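PDB 3OG2: beta-galactosidase from Trichoderma reesei, which probably hydrolyses terminal non-reducing beta-D-galactose residues in beta-D-galactosides, as a family 35 glycoside hydrolase. Local coordinates for residues V835-L840 with H853-P858. Sequence-based numbering, arbitrary orientation.
Sequences VFRGPL and HLPSPP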
ATOM      1  N   VAL A 835       7.566   8.552 -22.897  1.00 10.47           N
ATOM      2  CA  VAL A 835       6.957   7.228 -22.859  1.00 10.77           C
ATOM      3  C   VAL A 835       7.525   6.416 -21.724  1.00 10.22           C
ATOM      4  O   VAL A 835       6.823   5.576 -21.169  1.00 13.49           O
ATOM      5  CB  VAL A 835       7.192   6.525 -24.194  1.00 15.80           C
ATOM      6  CG1 VAL A 835       6.723   5.060 -24.163  1.00 23.48           C
ATOM      7  CG2 VAL A 835       6.493   7.328 -25.294  1.00 20.57           C
ATOM      8  N   PHE A 836       8.777   6.632 -21.336  1.00 10.22           N
ATOM      9  CA  PHE A 836       9.354   5.826 -20.264  1.00  9.83           C
ATOM     10  C   PHE A 836       8.694   6.122 -18.919  1.00  8.57           C
ATOM     11  O   PHE A 836       8.476   5.180 -18.158  1.00 10.93           O
ATOM     12  CB  PHE A 836      10.850   6.144 -20.200  1.00 10.93           C
ATOM     13  CG  PHE A 836      11.598   5.154 -19.314  1.00 11.36           C
ATOM     14  CD1 PHE A 836      11.704   5.345 -17.935  1.00 11.90           C
ATOM     15  CD2 PHE A 836      12.211   4.024 -19.882  1.00 15.38           C
ATOM     16  CE1 PHE A 836      12.377   4.479 -17.114  1.00 12.50           C
ATOM     17  CE2 PHE A 836      12.921   3.181 -19.024  1.00 17.80           C
ATOM     18  CZ  PHE A 836      13.048   3.386 -17.649  1.00 15.10           C
ATOM     19  N   ARG A 837       8.464   7.386 -18.607  1.00  8.51           N
ATOM     20  CA  ARG A 837       7.946   7.747 -17.268  1.00  7.70           C
ATOM     21  C   ARG A 837       6.425   7.848 -17.257  1.00  8.48           C
ATOM     22  O   ARG A 837       5.869   7.987 -16.153  1.00  9.29           O
ATOM     23  CB  ARG A 837       8.604   9.043 -16.769  1.00  8.30           C
ATOM     24  CG  ARG A 837      10.141   8.893 -16.691  1.00 10.40           C
ATOM     25  CD  ARG A 837      10.767  10.094 -16.019  1.00 10.75           C
ATOM     26  NE  ARG A 837      12.246  10.036 -15.962  1.00  9.37           N
ATOM     27  CZ  ARG A 837      13.038  10.180 -17.014  1.00 10.18           C
ATOM     28  NH1 ARG A 837      12.615  10.378 -18.254  1.00 11.75           N
ATOM     29  NH2 ARG A 837      14.353  10.125 -16.843  1.00 11.93           N
ATOM     30  N   GLY A 838       5.766   7.741 -18.399  1.00  8.00           N
ATOM     31  CA  GLY A 838       4.329   7.566 -18.426  1.00  8.83           C
ATOM     32  C   GLY A 838       3.559   8.857 -18.587  1.00  7.79           C
ATOM     33  O   GLY A 838       4.113   9.960 -18.635  1.00  8.91           O
ATOM     34  N   PRO A 839       2.239   8.693 -18.698  1.00  7.17           N
ATOM     35  CA  PRO A 839       1.382   9.778 -19.158  1.00  7.42           C
ATOM     36  C   PRO A 839       1.108  10.851 -18.098  1.00  7.40           C
ATOM     37  O   PRO A 839       0.561  11.885 -18.489  1.00  8.79           O
ATOM     38  CB  PRO A 839       0.044   9.071 -19.518  1.00  7.71           C
ATOM     39  CG  PRO A 839       0.059   7.792 -18.695  1.00  9.61           C
ATOM     40  CD  PRO A 839       1.514   7.382 -18.591  1.00  7.80           C
ATOM     41  N   LEU A 840       1.386  10.628 -16.821  1.00  7.08           N
ATOM     42  CA  LEU A 840       0.962  11.568 -15.768  1.00  7.36           C
ATOM     43  C   LEU A 840       2.157  12.292 -15.142  1.00  6.79           C
ATOM     44  O   LEU A 840       1.948  13.310 -14.476  1.00  7.53           O
ATOM     45  CB  LEU A 840       0.192  10.836 -14.670  1.00  8.37           C
ATOM     46  CG  LEU A 840      -1.010  10.016 -15.187  1.00  8.43           C
ATOM     47  CD1 LEU A 840      -1.749   9.405 -14.016  1.00 10.00           C
ATOM     48  CD2 LEU A 840      -1.951  10.905 -16.015  1.00 10.59           C
ATOM     49  N   HIS A 853      13.309  19.105 -16.473  1.00  9.67           N
ATOM     50  CA  HIS A 853      13.359  18.233 -15.326  1.00  9.55           C
ATOM     51  C   HIS A 853      14.105  16.934 -15.574  1.00 10.34           C
ATOM     52  O   HIS A 853      14.265  16.141 -14.619  1.00 11.13           O
ATOM     53  CB  HIS A 853      11.920  17.895 -14.871  1.00 10.05           C
ATOM     54  CG  HIS A 853      11.132  17.222 -15.944  1.00  9.87           C
ATOM     55  ND1 HIS A 853      10.688  15.914 -15.957  1.00 12.55           N
ATOM     56  CD2 HIS A 853      10.708  17.819 -17.080  1.00  8.96           C
ATOM     57  CE1 HIS A 853      10.005  15.745 -17.112  1.00  9.02           C
ATOM     58  NE2 HIS A 853      10.040  16.894 -17.779  1.00 12.71           N
ATOM     59  N   LEU A 854      14.512  16.665 -16.792  1.00  9.98           N
ATOM     60  CA  LEU A 854      15.140  15.395 -17.097  1.00 10.56           C
ATOM     61  C   LEU A 854      16.626  15.394 -16.780  1.00 10.64           C
ATOM     62  O   LEU A 854      17.213  16.475 -16.659  1.00 12.19           O
ATOM     63  CB  LEU A 854      14.909  15.025 -18.583  1.00 12.26           C
ATOM     64  CG  LEU A 854      13.426  14.865 -18.956  1.00 14.38           C
ATOM     65  CD1 LEU A 854      13.302  14.776 -20.477  1.00 15.76           C
ATOM     66  CD2 LEU A 854      12.838  13.663 -18.276  1.00 16.81           C
ATOM     67  N   PRO A 855      17.223  14.220 -16.597  1.00 11.09           N
ATOM     68  CA  PRO A 855      18.659  14.186 -16.255  1.00 13.57           C
ATOM     69  C   PRO A 855      19.490  14.894 -17.312  1.00 13.42           C
ATOM     70  O   PRO A 855      19.207  14.880 -18.520  1.00 14.10           O
ATOM     71  CB  PRO A 855      18.977  12.704 -16.239  1.00 15.67           C
ATOM     72  CG  PRO A 855      17.670  12.062 -15.888  1.00 12.73           C
ATOM     73  CD  PRO A 855      16.591  12.893 -16.539  1.00 12.38           C
ATOM     74  N   SER A 856      20.582  15.506 -16.858  1.00 15.57           N
ATOM     75  CA  SER A 856      21.522  16.210 -17.748  1.00 15.81           C
ATOM     76  C   SER A 856      20.844  17.315 -18.566  1.00 15.29           C
ATOM     77  O   SER A 856      20.846  17.373 -19.802  1.00 15.10           O
ATOM     78  CB  SER A 856      22.196  15.218 -18.705  1.00 18.84           C
ATOM     79  OG  SER A 856      22.941  14.266 -18.008  1.00 23.94           O
ATOM     80  N   PRO A 857      20.214  18.261 -17.888  1.00 14.85           N
ATOM     81  CA  PRO A 857      19.473  19.316 -18.591  1.00 15.18           C
ATOM     82  C   PRO A 857      20.438  20.287 -19.265  1.00 15.94           C
ATOM     83  O   PRO A 857      21.640  20.271 -18.915  1.00 17.49           O
ATOM     84  CB  PRO A 857      18.754  20.038 -17.440  1.00 15.46           C
ATOM     85  CG  PRO A 857      19.708  19.848 -16.273  1.00 16.74           C
ATOM     86  CD  PRO A 857      20.196  18.425 -16.411  1.00 15.75           C
ATOM     87  N   PRO A 858      19.916  21.103 -20.180  1.00 16.83           N
ATOM     88  CA  PRO A 858      20.800  22.028 -20.931  1.00 16.57           C
ATOM     89  C   PRO A 858      21.188  23.223 -20.079  1.00 17.32           C
ATOM     90  O   PRO A 858      20.437  24.203 -19.999  1.00 17.14           O
ATOM     91  CB  PRO A 858      19.918  22.442 -22.116  1.00 18.99           C
ATOM     92  CG  PRO A 858      18.491  22.342 -21.592  1.00 16.57           C
ATOM     93  CD  PRO A 858      18.481  21.229 -20.565  1.00 14.59           C
TER
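Arg837 reaches across to Leu854 and Pro855 with its guanidinium group, a worked example of two loops joined through one long side chain while their backbones stay apart. The tight part is small. Methyl CD2 of Leu854 lies over one face of the guanidinium, displaced from the centre of the group toward NH1, with NH1 of Arg837 and CD2 of Leu854 3.3 Å apart. Beside it, the Pro855 ring comes from the opposite direction and presents CD obliquely to NH2 of Arg837 at 3.6 Å. The arginine gets this far because its chain runs extended from CG to NE (chi2 -172°, chi3 -178°) before the last torsion turns the flat group. Away from this spot the contact is loose: the nearest CA atoms, those of Arg837 and Leu854, are still 10.5 Å apart, and no hydrogen bond joins the two segments. They flank helix 846-850, which links the loop following strand 820-824 to the loop leading into strand 883-894, in one of the all-beta domains of this TIM-barrel enzyme. The polar needs of the buried guanidinium are met around the contact: NH1 forms a salt bridge with Asp834, the residue just before 835-840, and NH2 donates to the carbonyl oxygens of Asn924 and Pro994. A methionine here would probably leave the Asp834 carboxylate without this charged partner and those two carbonyls without this donor. On the proline side, Pro855 also packs on Trp955 of strand 953-962, whereas Arg837 touches Phe926 of strand 926-932.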